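Local coordinates for putative branched chain amino acid ABC transporter, periplasmic amino acid-binding protein (Brucella ovis, PDB 4XFK), which serves an amino-acid transport system, probably by capturing branched-chain and other small amino acids in the periplasm for delivery to an ABC transporter, at residues S342-D347 / E384-V389; E118-T123 / S135-I140. The protein carries 1 engineered substitution. All coordinates share one frame; numbering follows the deposited sequence.

Contact 1 (S342-D347 / E384-V389). With NA (sodium ion), chain E.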
ATOM      1  N   SER A 342       1.571  14.842  -1.088  1.00  7.50           N
ATOM      2  CA  SER A 342       2.530  15.400  -2.038  1.00  8.16           C
ATOM      3  C   SER A 342       3.567  14.340  -2.384  1.00  8.07           C
ATOM      4  O   SER A 342       3.480  13.213  -1.910  1.00  7.63           O
ATOM      5  CB  SER A 342       3.192  16.661  -1.480  1.00 10.54           C
ATOM      6  OG  SER A 342       3.936  16.385  -0.302  1.00 10.12           O
ATOM      7  N   MET A 343       4.545  14.708  -3.203  1.00  9.13           N
ATOM      8  CA  MET A 343       5.537  13.757  -3.693  1.00  8.97           C
ATOM      9  C   MET A 343       6.946  14.256  -3.428  1.00  9.75           C
ATOM     10  O   MET A 343       7.278  15.389  -3.780  1.00 11.28           O
ATOM     11  CB  MET A 343       5.354  13.552  -5.202  1.00 10.09           C
ATOM     12  CG  MET A 343       6.324  12.554  -5.815  1.00  9.33           C
ATOM     13  SD  MET A 343       6.204  10.892  -5.114  1.00  8.90           S
ATOM     14  CE  MET A 343       4.518  10.452  -5.542  1.00  9.70           C
ATOM     15  N   ARG A 344       7.784  13.420  -2.821  1.00  8.74           N
ATOM     16  CA  ARG A 344       9.178  13.793  -2.612  1.00  9.07           C
ATOM     17  C   ARG A 344       9.969  13.549  -3.893  1.00  8.59           C
ATOM     18  O   ARG A 344       9.938  12.460  -4.463  1.00  9.74           O
ATOM     19  CB  ARG A 344       9.771  13.014  -1.451  1.00  9.52           C
ATOM     20  CG  ARG A 344      11.202  13.413  -1.161  1.00  9.93           C
ATOM     21  CD  ARG A 344      11.604  12.970   0.233  1.00 10.48           C
ATOM     22  NE  ARG A 344      11.577  11.511   0.363  1.00  9.25           N
ATOM     23  CZ  ARG A 344      11.657  10.870   1.523  1.00  8.62           C
ATOM     24  NH1 ARG A 344      11.737  11.556   2.655  1.00 10.12           N
ATOM     25  NH2 ARG A 344      11.636   9.546   1.554  1.00  9.54           N
ATOM     26  N   SER A 345      10.689  14.561  -4.359  1.00  9.16           N
ATOM     27  CA  SER A 345      11.347  14.448  -5.653  0.67  8.97           C
ATOM     28  C   SER A 345      12.583  13.554  -5.621  1.00  9.26           C
ATOM     29  O   SER A 345      12.910  12.926  -6.624  1.00 10.58           O
ATOM     30  CB  SER A 345      11.715  15.826  -6.188  0.67 11.21           C
ATOM     31  OG  SER A 345      12.623  16.459  -5.316  0.67 10.57           O
ATOM     32  N   ASP A 346      13.249  13.474  -4.469  1.00 10.34           N
ATOM     33  CA  ASP A 346      14.506  12.739  -4.375  1.00  9.97           C
ATOM     34  C   ASP A 346      14.362  11.281  -4.771  1.00 10.49           C
ATOM     35  O   ASP A 346      15.242  10.717  -5.432  1.00 11.83           O
ATOM     36  CB  ASP A 346      15.050  12.773  -2.946  1.00 12.02           C
ATOM     37  CG  ASP A 346      15.190  14.167  -2.397  1.00 15.37           C
ATOM     38  OD1 ASP A 346      14.175  14.899  -2.344  1.00 16.56           O
ATOM     39  OD2 ASP A 346      16.323  14.523  -1.999  1.00 18.70           O
ATOM     40  N   ASP A 347      13.264  10.667  -4.338  1.00  9.14           N
ATOM     41  CA  ASP A 347      13.110   9.222  -4.437  1.00  8.74           C
ATOM     42  C   ASP A 347      11.746   8.819  -4.979  1.00  8.08           C
ATOM     43  O   ASP A 347      11.509   7.650  -5.246  1.00  9.07           O
ATOM     44  CB  ASP A 347      13.370   8.551  -3.077  1.00  9.20           C
ATOM     45  CG  ASP A 347      12.456   9.061  -1.959  1.00  9.02           C
ATOM     46  OD1 ASP A 347      11.709  10.049  -2.142  1.00  9.15           O
ATOM     47  OD2 ASP A 347      12.508   8.461  -0.862  1.00  9.90           O
ATOM     48  N   GLU A 384       5.935  13.681   9.907  1.00 11.24           N
ATOM     49  CA  GLU A 384       6.201  12.673  10.921  1.00 11.71           C
ATOM     50  C   GLU A 384       6.234  11.259  10.349  1.00 11.98           C
ATOM     51  O   GLU A 384       6.886  10.377  10.912  1.00 15.55           O
ATOM     52  CB  GLU A 384       5.167  12.767  12.051  1.00 12.51           C
ATOM     53  CG  GLU A 384       5.330  13.996  12.945  1.00 13.42           C
ATOM     54  CD  GLU A 384       4.173  14.181  13.920  1.00 14.82           C
ATOM     55  OE1 GLU A 384       3.065  13.701  13.628  1.00 13.89           O
ATOM     56  OE2 GLU A 384       4.364  14.810  14.986  1.00 19.25           O
ATOM     57  N   SER A 385       5.544  11.048   9.230  1.00  9.71           N
ATOM     58  CA  SER A 385       5.350   9.698   8.691  1.00  8.48           C
ATOM     59  C   SER A 385       6.398   9.263   7.672  1.00  8.80           C
ATOM     60  O   SER A 385       6.855   8.115   7.691  1.00 10.14           O
ATOM     61  CB  SER A 385       3.956   9.563   8.066  1.00  8.44           C
ATOM     62  OG  SER A 385       2.937   9.765   9.025  1.00  9.98           O
ATOM     63  N   ILE A 386       6.753  10.158   6.757  1.00  9.68           N
ATOM     64  CA  ILE A 386       7.634   9.764   5.663  1.00  9.23           C
ATOM     65  C   ILE A 386       9.017   9.353   6.179  1.00 10.26           C
ATOM     66  O   ILE A 386       9.552   9.961   7.111  1.00 11.62           O
ATOM     67  CB  ILE A 386       7.730  10.875   4.585  1.00  8.82           C
ATOM     68  CG1 ILE A 386       8.327  10.302   3.296  1.00  8.31           C
ATOM     69  CG2 ILE A 386       8.511  12.118   5.102  1.00 11.08           C
ATOM     70  CD1 ILE A 386       8.245  11.240   2.111  1.00  8.82           C
ATOM     71  N   ASP A 387       9.572   8.290   5.601  1.00  9.20           N
ATOM     72  CA  ASP A 387      10.877   7.794   6.026  1.00 10.13           C
ATOM     73  C   ASP A 387      11.977   8.661   5.424  1.00  9.83           C
ATOM     74  O   ASP A 387      11.741   9.366   4.446  1.00 10.36           O
ATOM     75  CB  ASP A 387      11.051   6.309   5.636  1.00 11.06           C
ATOM     76  CG  ASP A 387      10.852   6.044   4.138  1.00 12.54           C
ATOM     77  OD1 ASP A 387       9.870   6.541   3.545  1.00 12.45           O
ATOM     78  OD2 ASP A 387      11.676   5.302   3.559  1.00 14.57           O
ATOM     79  N   PRO A 388      13.179   8.627   6.009  1.00 12.32           N
ATOM     80  CA  PRO A 388      14.279   9.401   5.425  1.00 12.71           C
ATOM     81  C   PRO A 388      14.624   8.862   4.046  1.00 12.22           C
ATOM     82  O   PRO A 388      14.383   7.692   3.767  1.00 13.43           O
ATOM     83  CB  PRO A 388      15.444   9.137   6.386  1.00 15.87           C
ATOM     84  CG  PRO A 388      14.811   8.692   7.654  1.00 17.80           C
ATOM     85  CD  PRO A 388      13.561   7.969   7.271  1.00 15.22           C
ATOM     86  N   VAL A 389      15.168   9.710   3.183  1.00 11.37           N
ATOM     87  CA  VAL A 389      15.638   9.249   1.890  1.00 10.90           C
ATOM     88  C   VAL A 389      16.705   8.187   2.139  1.00 12.21           C
ATOM     89  O   VAL A 389      17.634   8.378   2.932  1.00 13.56           O
ATOM     90  CB  VAL A 389      16.197  10.409   1.057  1.00 10.92           C
ATOM     91  CG1 VAL A 389      16.814   9.893  -0.227  1.00 11.73           C
ATOM     92  CG2 VAL A 389      15.091  11.403   0.745  1.00 11.15           C
TER
HETATM   93 NA    NA E 503      12.257  18.507  -4.064  1.00 24.99          NA
HETATM   94  O   HOH W   1      10.580  17.122  -2.925  1.00 15.59           O
HETATM   95  O   HOH W   2      13.947  17.468  -2.638  1.00 34.52           O
HETATM   96  O   HOH W   3      12.016   5.527   0.804  1.00 17.22           O
HETATM   97  O   HOH W   4      10.330  18.977  -5.707  1.00 36.86           O
HETATM   98  O   HOH W   5      11.799  20.556  -2.745  1.00 36.94           O
HETATM   99  O   HOH W   6      14.120  19.574  -5.319  1.00 36.01           O

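Contact 2 (E118-T123 / S135-I140). With ACT (acetate ion), chain B.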
ATOM      1  N   GLU A 118       5.180  -2.244  -1.329  1.00  6.04           N
ATOM      2  CA  GLU A 118       5.723  -1.503  -0.188  1.00  6.48           C
ATOM      3  C   GLU A 118       7.174  -1.831   0.206  1.00  6.36           C
ATOM      4  O   GLU A 118       7.696  -1.283   1.180  1.00  7.02           O
ATOM      5  CB  GLU A 118       4.758  -1.600   1.012  1.00  6.35           C
ATOM      6  CG  GLU A 118       3.332  -1.166   0.626  1.00  6.74           C
ATOM      7  CD  GLU A 118       2.427  -0.837   1.799  1.00  7.90           C
ATOM      8  OE1 GLU A 118       2.927  -0.540   2.911  1.00  7.92           O
ATOM      9  OE2 GLU A 118       1.196  -0.866   1.588  1.00 10.32           O
ATOM     10  N   ALA A 119       7.835  -2.695  -0.561  1.00  6.45           N
ATOM     11  CA  ALA A 119       9.239  -3.023  -0.276  1.00  6.59           C
ATOM     12  C   ALA A 119      10.152  -1.801  -0.411  1.00  6.52           C
ATOM     13  O   ALA A 119       9.979  -0.968  -1.298  1.00  7.35           O
ATOM     14  CB  ALA A 119       9.713  -4.135  -1.182  1.00  8.63           C
ATOM     15  N   LEU A 120      11.144  -1.711   0.466  1.00  7.54           N
ATOM     16  CA  LEU A 120      12.023  -0.549   0.501  1.00  7.56           C
ATOM     17  C   LEU A 120      12.732  -0.238  -0.815  1.00  7.40           C
ATOM     18  O   LEU A 120      12.864   0.925  -1.180  1.00  8.60           O
ATOM     19  CB  LEU A 120      13.074  -0.725   1.601  1.00  9.22           C
ATOM     20  CG  LEU A 120      12.500  -0.759   3.011  1.00 11.54           C
ATOM     21  CD1 LEU A 120      13.585  -1.100   4.010  1.00 12.69           C
ATOM     22  CD2 LEU A 120      11.855   0.566   3.349  1.00 13.48           C
ATOM     23  N   GLU A 121      13.193  -1.268  -1.518  1.00  8.49           N
ATOM     24  CA  GLU A 121      14.050  -1.069  -2.684  1.00  9.38           C
ATOM     25  C   GLU A 121      13.424  -0.200  -3.772  1.00  8.67           C
ATOM     26  O   GLU A 121      14.142   0.449  -4.541  1.00  9.24           O
ATOM     27  CB  GLU A 121      14.480  -2.415  -3.283  1.00 11.52           C
ATOM     28  CG  GLU A 121      13.337  -3.239  -3.874  1.00 15.55           C
ATOM     29  CD  GLU A 121      13.816  -4.506  -4.561  1.00 19.57           C
ATOM     30  OE1 GLU A 121      15.039  -4.751  -4.574  1.00 21.83           O
ATOM     31  OE2 GLU A 121      12.970  -5.250  -5.108  1.00 20.89           O
ATOM     32  N   LEU A 122      12.093  -0.176  -3.846  1.00  8.15           N
ATOM     33  CA  LEU A 122      11.423   0.545  -4.925  1.00  8.39           C
ATOM     34  C   LEU A 122      11.690   2.056  -4.889  1.00  8.25           C
ATOM     35  O   LEU A 122      11.641   2.722  -5.922  1.00  9.29           O
ATOM     36  CB  LEU A 122       9.932   0.204  -4.954  1.00  8.66           C
ATOM     37  CG  LEU A 122       9.704  -1.303  -5.149  1.00 10.45           C
ATOM     38  CD1 LEU A 122       8.282  -1.675  -4.833  1.00 11.30           C
ATOM     39  CD2 LEU A 122      10.070  -1.734  -6.570  1.00 12.56           C
ATOM     40  N   THR A 123      12.008   2.589  -3.708  1.00  7.38           N
ATOM     41  CA  THR A 123      12.438   3.981  -3.604  1.00  8.46           C
ATOM     42  C   THR A 123      13.866   4.068  -3.059  1.00  9.09           C
ATOM     43  O   THR A 123      14.312   5.139  -2.629  1.00 10.62           O
ATOM     44  CB  THR A 123      11.502   4.813  -2.711  1.00  8.36           C
ATOM     45  OG1 THR A 123      11.335   4.162  -1.446  1.00  7.98           O
ATOM     46  CG2 THR A 123      10.141   4.991  -3.375  1.00  8.53           C
ATOM     47  N   SER A 135       2.044   4.834  -1.944  1.00  6.62           N
ATOM     48  CA  SER A 135       1.635   4.114  -0.750  1.00  6.58           C
ATOM     49  C   SER A 135       2.705   4.212   0.337  1.00  5.40           C
ATOM     50  O   SER A 135       3.793   4.753   0.109  1.00  6.06           O
ATOM     51  CB  SER A 135       1.439   2.644  -1.117  1.00  7.77           C
ATOM     52  OG  SER A 135       2.683   2.072  -1.479  1.00  7.79           O
ATOM     53  N   PRO A 136       2.411   3.677   1.535  1.00  6.31           N
ATOM     54  CA  PRO A 136       3.510   3.501   2.493  1.00  7.09           C
ATOM     55  C   PRO A 136       4.565   2.523   1.983  1.00  6.48           C
ATOM     56  O   PRO A 136       4.443   1.904   0.915  1.00  7.31           O
ATOM     57  CB  PRO A 136       2.815   2.923   3.734  1.00  8.26           C
ATOM     58  CG  PRO A 136       1.383   3.382   3.598  1.00  7.15           C
ATOM     59  CD  PRO A 136       1.106   3.324   2.121  1.00  7.19           C
ATOM     60  N   ASN A 137       5.629   2.414   2.764  1.00  6.44           N
ATOM     61  CA  ASN A 137       6.637   1.385   2.575  1.00  7.20           C
ATOM     62  C   ASN A 137       6.906   0.745   3.939  1.00  6.03           C
ATOM     63  O   ASN A 137       6.329   1.174   4.947  1.00  6.65           O
ATOM     64  CB  ASN A 137       7.901   1.966   1.924  1.00  7.33           C
ATOM     65  CG  ASN A 137       8.535   3.056   2.757  1.00  7.59           C
ATOM     66  OD1 ASN A 137       8.747   2.887   3.959  1.00  7.61           O
ATOM     67  ND2 ASN A 137       8.825   4.194   2.126  1.00  9.39           N
ATOM     68  N   ALA A 138       7.769  -0.262   3.985  1.00  6.13           N
ATOM     69  CA  ALA A 138       7.988  -0.991   5.232  1.00  6.82           C
ATOM     70  C   ALA A 138       8.411  -0.084   6.382  1.00  7.38           C
ATOM     71  O   ALA A 138       7.988  -0.277   7.521  1.00  7.18           O
ATOM     72  CB  ALA A 138       9.025  -2.088   5.028  1.00  7.99           C
ATOM     73  N   ALA A 139       9.248   0.899   6.078  1.00  7.11           N
ATOM     74  CA  ALA A 139       9.750   1.801   7.111  1.00  7.19           C
ATOM     75  C   ALA A 139       8.633   2.665   7.682  1.00  8.07           C
ATOM     76  O   ALA A 139       8.501   2.809   8.897  1.00  9.67           O
ATOM     77  CB  ALA A 139      10.887   2.667   6.570  1.00  7.87           C
ATOM     78  N   ILE A 140       7.820   3.235   6.803  1.00  7.35           N
ATOM     79  CA  ILE A 140       6.715   4.067   7.247  1.00  6.90           C
ATOM     80  C   ILE A 140       5.705   3.242   8.056  1.00  7.16           C
ATOM     81  O   ILE A 140       5.269   3.666   9.132  1.00  7.90           O
ATOM     82  CB  ILE A 140       6.013   4.743   6.049  1.00  7.23           C
ATOM     83  CG1 ILE A 140       6.988   5.677   5.308  1.00  8.29           C
ATOM     84  CG2 ILE A 140       4.759   5.474   6.508  1.00  8.56           C
ATOM     85  CD1 ILE A 140       6.446   6.215   3.984  1.00  8.95           C
TER
HETATM   86  C   ACT B 500       3.917  -6.122  -0.850  1.00  8.13           C
HETATM   87  O   ACT B 500       4.404  -7.133  -1.407  1.00  7.53           O
HETATM   88  OXT ACT B 500       4.315  -5.008  -1.264  1.00  8.42           O
HETATM   89  CH3 ACT B 500       2.909  -6.255   0.248  1.00  8.58           C

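Contact 1 (S342-D347 / E384-V389)
Arg344 reaches from the 342-347 segment to Asp387, with Ile386 and Val389 packed on opposite faces of its guanidinium. From CB the chain leaves with CG anti to the backbone N (chi1 -178°), runs on to CD and then bends at chi3, which turns the flat end between the two aliphatic side chains. Arg344 CD already meets Val389 CG2 at 3.9 Å. Val389 CG2 then sits over the centre of one guanidinium face, 3.5 Å from Arg344 NE, while Ile386 CD1 covers the centre of the other, 3.5 Å from Arg344 CZ. Arg344 NE donates almost straight to Asp347 OD1 at 2.9 Å (168°), close to the guanidinium plane. The segments join the loop of the antiparallel hairpin 339-343/350-360, in the mixed sheet of this periplasmic binding protein fold, to the chain just past the short helix 382-385. At the tip, NH1 of Arg344 donates to Asp387 O at 2.8 Å and NH2 of Arg344 to the same Asp387 O at 2.9 Å, an end-on grip lying in the guanidinium plane. Arg344 NH2 has a second acceptor, Asp347 OD2, at 2.8 Å, tilted somewhat from that plane; with NE this makes a side-on salt bridge. Four N-H bonds at the edge and a methyl over each face therefore fix the group's rotation. Asp347 OD1 also accepts from Gln349 N. Beyond Arg344, Ser345 in one of its two deposited conformers places OG 2.4 Å from a sodium ion, a ligand that may not always be in place; five waters complete the six-coordinate shell, one of them donating to Asp346 OD1.

Contact 2 (E118-T123 / S135-I140)
With CG anti to its carbonyl carbon (chi1 -53°) and the chain extended beyond it, Glu118 lies alongside Pro136, pointing the same way, while Asn137 has CG between its backbone N and carbonyl carbon (chi1 60°), which swings OD1 over the start of helix 138-152. Asn137 is the N-cap where the chain of this periplasmic binding protein passes from the five-stranded parallel sheet into the second lobe: its OD1 accepts from Ile140 N at 3.0 Å (166°), and its ND2 probably donates to Asp387 OD1. The first helical N-H is used across the contact: Ala138 N donates to Glu118 O at 3.0 Å, and Asn137 CA adds a CH...O contact to Glu118 O at 3.2 Å. Glu118 CG rests on Pro136 O at 3.3 Å, and OE1 of the carboxylate forms a salt bridge with Arg141, one turn into the helix. Leu120 sends the single branch CD2 to the helix start, crossing the Asn137 side chain at about a right angle; CD2 of Leu120 lies 4.0 Å from Ala139 CB. Glu118 N donates at 2.9 Å to OXT of an acetate, probably from the crystallisation liquor, which Ser88 OG and Tyr166 OH also hold.

In the fold
Contact 2 closes before contact 1 opens along the chain, yet their centres lie about 11 Å apart. Contact 2 sets the loop between strands 111-114 and 131-133 of the parallel sheet, in the first lobe, against the chain that leaves 131-133 for helix 138-152; contact 1 pairs a loop after strand 339-343 of the mixed sheet with the C-terminal stretch beyond helix 382-385. The two meet directly: besides the Asn137-Asp387 bond that joins them, Ser385 O and Asp387 pack on Ile140, and Asp347 O lies against Thr123. Gln349 touches both. The C-terminal segment is thereby tied to the crossing between lobes, a region that in such binding proteins usually serves as the hinge.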